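Local coordinates for phosphotriesterase family protein (Listeria monocytogenes serotype 4b str. H7858, PDB 3PNZ) that probably hydrolyses phosphorylated sugar lactones, as a zinc-dependent lactonase of the amidohydrolase superfamily, at residues A[73-79]-A[143-148]; A[99-105]-A[117-123]; A[211-217]-A[233-239]. One frame throughout, in Å; residues are numbered along the deposited sequence.

Contact 1: A[73-79]-A[143-148]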
# COMPACT_ATOMS: atom_id res chain seq x y z
N ARG A 73 3.18 -12.25 5.44
CA ARG A 73 4.25 -11.93 4.52
C ARG A 73 5.07 -13.16 4.14
O ARG A 73 5.23 -14.09 4.94
CB ARG A 73 5.20 -10.89 5.13
CG ARG A 73 4.54 -9.60 5.61
CD ARG A 73 5.64 -8.58 5.78
NE ARG A 73 5.25 -7.30 6.37
CZ ARG A 73 5.44 -6.98 7.65
NH1 ARG A 73 5.96 -7.86 8.51
NH2 ARG A 73 5.10 -5.78 8.08
N ARG A 74 5.57 -13.15 2.91
CA ARG A 74 6.58 -14.09 2.45
C ARG A 74 7.75 -13.27 1.91
O ARG A 74 8.01 -13.23 0.71
CB ARG A 74 5.99 -15.00 1.36
CG ARG A 74 4.94 -15.98 1.88
CD ARG A 74 5.51 -16.82 3.00
NE ARG A 74 4.63 -17.90 3.45
CZ ARG A 74 3.76 -17.81 4.45
NH1 ARG A 74 3.60 -16.67 5.12
NH2 ARG A 74 3.03 -18.86 4.77
N VAL A 75 8.44 -12.59 2.83
CA VAL A 75 9.45 -11.60 2.46
C VAL A 75 10.59 -12.19 1.63
O VAL A 75 11.05 -11.57 0.67
CB VAL A 75 10.02 -10.90 3.70
CG1 VAL A 75 11.11 -9.90 3.31
CG2 VAL A 75 8.91 -10.20 4.47
N LEU A 76 11.05 -13.38 1.98
CA LEU A 76 12.15 -13.99 1.22
C LEU A 76 11.75 -14.28 -0.22
O LEU A 76 12.56 -14.13 -1.13
CB LEU A 76 12.67 -15.25 1.91
CG LEU A 76 13.30 -15.01 3.29
CD1 LEU A 76 13.70 -16.33 3.94
CD2 LEU A 76 14.49 -14.08 3.18
N ASP A 77 10.50 -14.68 -0.44
CA ASP A 77 10.02 -14.95 -1.79
C ASP A 77 9.94 -13.65 -2.60
O ASP A 77 10.30 -13.61 -3.77
CB ASP A 77 8.64 -15.62 -1.76
CG ASP A 77 8.69 -17.05 -1.25
OD1 ASP A 77 9.51 -17.84 -1.77
OD2 ASP A 77 7.91 -17.39 -0.34
N VAL A 78 9.43 -12.60 -1.97
CA VAL A 78 9.34 -11.31 -2.64
C VAL A 78 10.74 -10.76 -2.97
O VAL A 78 10.97 -10.23 -4.06
CB VAL A 78 8.53 -10.30 -1.80
CG1 VAL A 78 8.55 -8.92 -2.44
CG2 VAL A 78 7.09 -10.80 -1.65
N ALA A 79 11.67 -10.91 -2.04
CA ALA A 79 13.05 -10.49 -2.29
C ALA A 79 13.64 -11.26 -3.47
O ALA A 79 14.31 -10.67 -4.31
CB ALA A 79 13.90 -10.69 -1.03
N LEU A 143 12.47 -6.86 7.91
CA LEU A 143 11.17 -7.49 8.10
C LEU A 143 11.29 -8.95 8.54
O LEU A 143 11.97 -9.74 7.90
CB LEU A 143 10.36 -7.40 6.81
CG LEU A 143 9.87 -6.00 6.40
CD1 LEU A 143 9.74 -5.89 4.88
CD2 LEU A 143 8.56 -5.64 7.10
N GLU A 144 10.62 -9.29 9.64
CA GLU A 144 10.43 -10.68 10.04
C GLU A 144 11.70 -11.53 10.08
O GLU A 144 11.72 -12.65 9.57
CB GLU A 144 9.40 -11.35 9.13
CG GLU A 144 8.09 -10.60 9.11
CD GLU A 144 6.96 -11.38 8.47
OE1 GLU A 144 5.84 -10.83 8.44
OE2 GLU A 144 7.18 -12.52 8.00
N GLY A 145 12.75 -11.00 10.69
CA GLY A 145 13.99 -11.74 10.84
C GLY A 145 14.88 -11.78 9.60
O GLY A 145 15.93 -12.43 9.61
N THR A 146 14.47 -11.09 8.54
CA THR A 146 15.27 -11.03 7.32
C THR A 146 16.03 -9.71 7.27
O THR A 146 15.75 -8.80 8.06
CB THR A 146 14.38 -11.12 6.06
OG1 THR A 146 13.76 -9.85 5.82
CG2 THR A 146 13.31 -12.21 6.22
N PRO A 147 16.98 -9.58 6.34
CA PRO A 147 17.71 -8.32 6.18
C PRO A 147 17.00 -7.32 5.27
O PRO A 147 17.58 -6.28 4.97
CB PRO A 147 19.02 -8.75 5.51
CG PRO A 147 18.95 -10.25 5.35
CD PRO A 147 17.51 -10.62 5.45
N TYR A 148 15.79 -7.63 4.83
CA TYR A 148 15.10 -6.74 3.91
C TYR A 148 14.21 -5.77 4.67
O TYR A 148 13.22 -6.16 5.27
CB TYR A 148 14.30 -7.57 2.89
CG TYR A 148 15.19 -8.60 2.21
CD1 TYR A 148 16.13 -8.20 1.26
CD2 TYR A 148 15.11 -9.94 2.54
CE1 TYR A 148 16.97 -9.14 0.66
CE2 TYR A 148 15.94 -10.88 1.94
CZ TYR A 148 16.86 -10.47 1.00
OH TYR A 148 17.69 -11.40 0.39
O HOH W 1 3.45 -11.85 8.31
O HOH W 2 8.28 -13.45 5.62
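Ala79 plants its methyl group squarely over the ring of Tyr148, its CB 3.6 Å from the ring centroid in a CH-pi contact. A methyl, small and without branches, suits this close approach. Leu76 meets the same ring at its edge, through CD2. Buried Val75, with CG1 anti to the backbone N (chi1 179°), splits its methyls: CG1 lies against Tyr148 CB, CG2 against Leu143 CB at 3.9 Å. Leu143 CD2 rests 3.4 Å from Arg73 CZ, over the guanidinium face.

Against this buried packing of Val75, Ala79 and Leu143, Leu76 is exposed and Glu144 partly so. Glu144 OE1 takes a bent salt bridge from Arg73 NH1 (3.0 Å, 144° at the hydrogen), and two waters join Arg73 N to OE1 and Val75 N to OE2. Arg73 NH2 and NE hydrogen-bond Thr92 O and Thr67 O, NH1 also forms a salt bridge to Glu138, and Lys106 forms one to Glu144 OE2. Across the type I' turn 143-146, where glycine suits the positive phi of Gly145, Leu143 O accepts from Thr146 N and, on an in-plane lone pair, from Thr146 OG1. Tyr148 N donates to that OG1, an ST turn. The contact ties the start of helix 75-85 to the loop between helix 128-140 and strand 150-152.

Contact 2: A[99-105]-A[117-123]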
# COMPACT_ATOMS: atom_id res chain seq x y z
N PHE A 99 -9.72 -6.78 11.53
CA PHE A 99 -10.42 -8.05 11.41
C PHE A 99 -9.46 -9.21 11.16
O PHE A 99 -9.73 -10.35 11.55
CB PHE A 99 -11.59 -8.00 10.39
CG PHE A 99 -11.19 -8.18 8.94
CD1 PHE A 99 -10.79 -9.42 8.45
CD2 PHE A 99 -11.27 -7.12 8.05
CE1 PHE A 99 -10.45 -9.59 7.11
CE2 PHE A 99 -10.92 -7.28 6.71
CZ PHE A 99 -10.51 -8.52 6.24
N LEU A 100 -8.30 -8.91 10.57
CA LEU A 100 -7.27 -9.92 10.34
C LEU A 100 -6.64 -10.42 11.64
O LEU A 100 -5.99 -11.46 11.66
CB LEU A 100 -6.14 -9.34 9.48
CG LEU A 100 -6.50 -8.94 8.06
CD1 LEU A 100 -5.33 -8.17 7.45
CD2 LEU A 100 -6.85 -10.18 7.24
N TRP A 101 -6.82 -9.67 12.72
CA TRP A 101 -6.07 -9.93 13.94
C TRP A 101 -6.52 -11.18 14.68
O TRP A 101 -5.90 -11.60 15.66
CB TRP A 101 -6.08 -8.71 14.86
CG TRP A 101 -5.43 -7.53 14.20
CD1 TRP A 101 -4.70 -7.53 13.04
CD2 TRP A 101 -5.45 -6.17 14.65
NE1 TRP A 101 -4.27 -6.26 12.75
CE2 TRP A 101 -4.72 -5.41 13.72
CE3 TRP A 101 -6.02 -5.52 15.75
CZ2 TRP A 101 -4.54 -4.03 13.85
CZ3 TRP A 101 -5.84 -4.15 15.89
CH2 TRP A 101 -5.10 -3.42 14.94
N ASP A 102 -7.60 -11.79 14.21
CA ASP A 102 -8.06 -13.06 14.77
C ASP A 102 -7.10 -14.17 14.36
O ASP A 102 -7.03 -15.22 15.02
CB ASP A 102 -9.47 -13.38 14.29
CG ASP A 102 -10.00 -14.70 14.84
OD1 ASP A 102 -10.28 -14.76 16.06
OD2 ASP A 102 -10.14 -15.66 14.05
N GLY A 103 -6.36 -13.94 13.28
CA GLY A 103 -5.42 -14.92 12.76
C GLY A 103 -4.34 -15.31 13.75
O GLY A 103 -3.93 -14.52 14.61
N LYS A 104 -3.87 -16.55 13.64
CA LYS A 104 -2.81 -17.05 14.50
C LYS A 104 -1.43 -16.52 14.12
O LYS A 104 -1.10 -16.38 12.94
CB LYS A 104 -2.81 -18.58 14.51
CG LYS A 104 -3.97 -19.18 15.28
CD LYS A 104 -3.93 -20.70 15.24
CE LYS A 104 -5.05 -21.30 16.07
NZ LYS A 104 -5.02 -22.79 16.04
N ILE A 105 -0.63 -16.23 15.14
CA ILE A 105 0.74 -15.79 14.93
C ILE A 105 1.61 -16.98 14.54
O ILE A 105 1.64 -18.00 15.23
CB ILE A 105 1.28 -15.12 16.19
CG1 ILE A 105 0.55 -13.80 16.43
CG2 ILE A 105 2.80 -14.91 16.09
CD1 ILE A 105 0.87 -13.14 17.74
N GLU A 117 -0.80 -15.95 20.94
CA GLU A 117 -1.56 -16.85 20.08
C GLU A 117 -2.00 -16.15 18.80
O GLU A 117 -1.80 -16.66 17.70
CB GLU A 117 -2.78 -17.39 20.83
CG GLU A 117 -3.54 -18.48 20.08
CD GLU A 117 -2.71 -19.74 19.89
OE1 GLU A 117 -1.77 -19.97 20.69
OE2 GLU A 117 -2.99 -20.50 18.94
N THR A 118 -2.60 -14.97 18.96
CA THR A 118 -3.17 -14.22 17.84
C THR A 118 -2.64 -12.79 17.83
O THR A 118 -2.07 -12.32 18.81
CB THR A 118 -4.69 -14.13 17.96
OG1 THR A 118 -5.03 -13.40 19.14
CG2 THR A 118 -5.31 -15.53 18.04
N TYR A 119 -2.83 -12.09 16.71
CA TYR A 119 -2.44 -10.69 16.65
C TYR A 119 -3.24 -9.85 17.64
O TYR A 119 -2.72 -8.90 18.21
CB TYR A 119 -2.67 -10.12 15.26
CG TYR A 119 -1.85 -10.77 14.18
CD1 TYR A 119 -0.55 -10.36 13.91
CD2 TYR A 119 -2.39 -11.78 13.39
CE1 TYR A 119 0.19 -10.94 12.91
CE2 TYR A 119 -1.66 -12.38 12.39
CZ TYR A 119 -0.37 -11.95 12.15
OH TYR A 119 0.36 -12.54 11.15
N TYR A 120 -4.51 -10.20 17.83
CA TYR A 120 -5.32 -9.49 18.80
C TYR A 120 -4.68 -9.57 20.18
O TYR A 120 -4.58 -8.57 20.89
CB TYR A 120 -6.74 -10.07 18.88
CG TYR A 120 -7.78 -9.39 18.01
CD1 TYR A 120 -8.52 -10.14 17.09
CD2 TYR A 120 -8.05 -8.03 18.12
CE1 TYR A 120 -9.49 -9.53 16.29
CE2 TYR A 120 -9.01 -7.42 17.32
CZ TYR A 120 -9.73 -8.18 16.41
OH TYR A 120 -10.69 -7.59 15.62
N GLU A 121 -4.25 -10.77 20.56
CA GLU A 121 -3.67 -10.94 21.89
C GLU A 121 -2.40 -10.10 22.01
O GLU A 121 -2.20 -9.41 23.01
CB GLU A 121 -3.37 -12.41 22.18
CG GLU A 121 -2.92 -12.64 23.63
CD GLU A 121 -2.54 -14.08 23.93
OE1 GLU A 121 -2.79 -14.53 25.07
OE2 GLU A 121 -2.01 -14.77 23.03
N TRP A 122 -1.56 -10.17 20.99
CA TRP A 122 -0.33 -9.39 20.93
C TRP A 122 -0.60 -7.90 21.09
O TRP A 122 -0.05 -7.25 21.98
CB TRP A 122 0.40 -9.67 19.62
CG TRP A 122 1.51 -8.70 19.28
CD1 TRP A 122 2.46 -8.20 20.12
CD2 TRP A 122 1.78 -8.14 17.99
NE1 TRP A 122 3.31 -7.36 19.44
CE2 TRP A 122 2.91 -7.30 18.13
CE3 TRP A 122 1.17 -8.25 16.74
CZ2 TRP A 122 3.45 -6.59 17.05
CZ3 TRP A 122 1.70 -7.54 15.67
CH2 TRP A 122 2.83 -6.72 15.84
N ILE A 123 -1.47 -7.37 20.24
CA ILE A 123 -1.71 -5.94 20.19
C ILE A 123 -2.40 -5.44 21.46
O ILE A 123 -2.09 -4.36 21.95
CB ILE A 123 -2.49 -5.56 18.92
CG1 ILE A 123 -1.62 -5.86 17.69
CG2 ILE A 123 -2.92 -4.10 18.97
CD1 ILE A 123 -2.35 -5.85 16.36
O HOH W 3 1.19 -14.89 11.59
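Trp101 O accepts from Tyr120 N (2.9 Å) where the 3-10 turn 99-102 meets the first turn of helix 119-124. Farther along, the two segments run beside each other in a single bridge between Lys104 and Thr118, and Ile105 N donates an almost straight bond to Glu117 O (2.8 Å, 172°). Between these two lies a weak bond from Tyr119 N to Gly103 O. Thr118 is the N-cap: its OG1, held between the backbone N and carbonyl carbon (chi1 64°), accepts from Glu121 N at 3.1 Å.

Among the side chains, Trp101 is the hub. Its CB sits over the Tyr120 ring, 3.6 Å from the centroid, and its indole turns an edge to that same ring's face, the planes 80° apart. Ile123 CD1 in turn lies over the face of the indole in a CH-pi contact, 3.5 Å from the centroid of the six-membered ring; the terminal methyl of the isoleucine suits a flat aromatic face. Trp101 NE1 hydrogen-bonds Asp70. Ile105 CD1 lies against Thr118 O and also touches Trp122 CB, 4.0 Å away, whereas the Tyr119 hydroxyl shares a water with Lys104 O. The side chain of Leu100 comes within about 8 Å of a zinc ion.

This is packing within the long excursion after strand 88-92 of the amidohydrolase barrel: a capped helix start laid on a 3-10 turn.

Contact 3: A[211-217]-A[233-239]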
# COMPACT_ATOMS: atom_id res chain seq x y z
N LEU A 211 1.57 11.27 4.48
CA LEU A 211 0.63 10.15 4.48
C LEU A 211 0.08 9.90 3.08
O LEU A 211 -0.25 10.84 2.37
CB LEU A 211 -0.55 10.50 5.41
CG LEU A 211 -1.76 9.55 5.39
CD1 LEU A 211 -1.41 8.21 6.04
CD2 LEU A 211 -2.93 10.21 6.12
N SER A 212 -0.01 8.63 2.68
CA SER A 212 -0.85 8.27 1.53
C SER A 212 -2.01 7.44 2.06
O SER A 212 -1.82 6.53 2.87
CB SER A 212 -0.09 7.49 0.46
OG SER A 212 0.53 6.35 1.00
N ILE A 213 -3.21 7.77 1.60
CA ILE A 213 -4.41 7.12 2.10
C ILE A 213 -4.91 6.12 1.06
O ILE A 213 -5.26 6.49 -0.06
CB ILE A 213 -5.48 8.15 2.44
CG1 ILE A 213 -4.94 9.15 3.47
CG2 ILE A 213 -6.78 7.46 2.93
CD1 ILE A 213 -5.88 10.28 3.76
N GLY A 214 -4.92 4.85 1.44
CA GLY A 214 -5.32 3.78 0.54
C GLY A 214 -6.83 3.71 0.33
O GLY A 214 -7.61 4.15 1.19
N HIS A 215 -7.22 3.18 -0.83
CA HIS A 215 -8.61 2.84 -1.15
C HIS A 215 -9.56 4.04 -1.27
O HIS A 215 -10.75 3.91 -1.03
CB HIS A 215 -9.14 1.77 -0.18
CG HIS A 215 -8.16 0.68 0.08
ND1 HIS A 215 -7.43 0.09 -0.93
CD2 HIS A 215 -7.75 0.10 1.23
CE1 HIS A 215 -6.62 -0.82 -0.41
NE2 HIS A 215 -6.80 -0.84 0.90
N MET A 216 -9.04 5.20 -1.66
CA MET A 216 -9.91 6.36 -1.86
C MET A 216 -10.92 6.15 -3.00
O MET A 216 -11.97 6.78 -3.03
CB MET A 216 -9.06 7.62 -2.09
CG MET A 216 -8.38 8.12 -0.82
SD MET A 216 -9.50 8.90 0.36
CE MET A 216 -10.02 7.49 1.34
N ASP A 217 -10.60 5.23 -3.91
CA ASP A 217 -11.50 4.88 -5.01
C ASP A 217 -12.75 4.13 -4.54
O ASP A 217 -13.65 3.89 -5.34
CB ASP A 217 -10.77 3.98 -5.98
CG ASP A 217 -10.20 2.77 -5.29
OD1 ASP A 217 -9.19 2.93 -4.59
OD2 ASP A 217 -10.80 1.67 -5.37
N ALA A 233 -2.42 15.27 2.01
CA ALA A 233 -2.23 13.82 1.91
C ALA A 233 -2.27 13.31 0.48
O ALA A 233 -2.99 13.83 -0.38
CB ALA A 233 -3.29 13.09 2.74
N PHE A 234 -1.49 12.27 0.24
CA PHE A 234 -1.57 11.54 -1.01
C PHE A 234 -2.82 10.68 -0.98
O PHE A 234 -3.22 10.19 0.08
CB PHE A 234 -0.32 10.69 -1.24
CG PHE A 234 0.90 11.50 -1.60
CD1 PHE A 234 1.21 11.75 -2.93
CD2 PHE A 234 1.72 12.03 -0.61
CE1 PHE A 234 2.34 12.50 -3.27
CE2 PHE A 234 2.84 12.78 -0.94
CZ PHE A 234 3.15 13.01 -2.27
N MET A 235 -3.43 10.49 -2.14
CA MET A 235 -4.69 9.75 -2.24
C MET A 235 -4.52 8.65 -3.25
O MET A 235 -4.25 8.89 -4.43
CB MET A 235 -5.82 10.70 -2.63
CG MET A 235 -6.02 11.76 -1.56
SD MET A 235 -7.23 12.98 -2.03
CE MET A 235 -8.72 11.95 -1.95
N SER A 236 -4.65 7.42 -2.77
CA SER A 236 -4.38 6.24 -3.57
C SER A 236 -5.66 5.71 -4.19
O SER A 236 -6.60 5.30 -3.49
CB SER A 236 -3.70 5.17 -2.72
OG SER A 236 -3.39 4.02 -3.50
N PHE A 237 -5.71 5.72 -5.52
CA PHE A 237 -6.78 5.07 -6.27
C PHE A 237 -6.24 3.71 -6.68
O PHE A 237 -5.55 3.58 -7.69
CB PHE A 237 -7.18 5.93 -7.48
CG PHE A 237 -7.93 7.17 -7.11
CD1 PHE A 237 -9.30 7.28 -7.35
CD2 PHE A 237 -7.28 8.23 -6.49
CE1 PHE A 237 -9.99 8.42 -6.99
CE2 PHE A 237 -7.96 9.38 -6.12
CZ PHE A 237 -9.33 9.48 -6.37
N ASP A 238 -6.54 2.70 -5.87
CA ASP A 238 -5.85 1.41 -6.03
C ASP A 238 -6.80 0.27 -6.33
O ASP A 238 -6.44 -0.90 -6.19
CB ASP A 238 -4.98 1.12 -4.80
CG ASP A 238 -5.71 1.38 -3.51
OD1 ASP A 238 -6.85 0.91 -3.38
OD2 ASP A 238 -5.15 2.07 -2.62
N GLY A 239 -8.01 0.61 -6.76
CA GLY A 239 -8.98 -0.39 -7.18
C GLY A 239 -9.21 -0.40 -8.68
O GLY A 239 -10.29 -0.77 -9.14
O HOH W 4 -9.55 0.09 -3.73
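His215 and Asp238 meet with the help of their first torsions: CG of His215 is anti to the carbonyl carbon (chi1 -43°), and CG of Asp238 lies between N and the carbonyl carbon (chi1 46°). They stand at the C-terminal ends of two parallel strands, 211-213 and 234-237, joined through helix 222-229 as a beta-alpha-beta unit of the TIM barrel, where enzymes of this fold carry their active sites.

Phe234 N to Leu211 O, Ile213 N to Phe234 O and Ser236 N to Ile213 O zip the strands in parallel register. Ser212 CB packs on Phe234 CB at 3.6 Å on one face of the sheet; Ile213 and Met235 point to the other. Beyond strand 211-213, Met216 SD meets Met235 CE, both methionines touching helix 222-229, and Met216 N donates nearly along the carbonyl axis to Ser236 O.

A second aspartate, Asp217, takes Asp238 N on OD1 (3.0 Å), from above its carboxylate plane. A water lies between Asp217 OD2 and Asp238 OD1, within hydrogen-bonding distance of both.

His215 NE2 binds a zinc ion that His187 and carboxylated Lys154 also hold, while Asp238 probably fixes the ring's rotation through ND1. His215 ND1 donates to the syn side of Asp238 OD1 at 2.6 Å, ring and carboxylate planes 75° apart; Asp238 OD2 accepts both His215 N (3.0 Å) and Ser236 OG (2.8 Å) from the same face of its plane.

Overall arrangement
The three contacts lie around one barrel. Contact 2 is nested along the chain inside the loop closed by contact 1, yet their centres are 20 Å apart and their nearest atoms about 6 Å. Contact 3 follows both in sequence, its centre 25 Å from contact 1 and 26 Å from contact 2. It alone supplies a metal ligand, and it is the most central, about 9 Å from the middle of the chain against 16 and 21 Å. The side chains of Leu100 in contact 2 and Arg73 in contact 1 lie about 8 and 11 Å from a zinc ion, so each approaches the metals with one edge. A phosphate, probably from crystallisation, lies about 4 Å from the His215 side chain and 6 Å from that of Leu100.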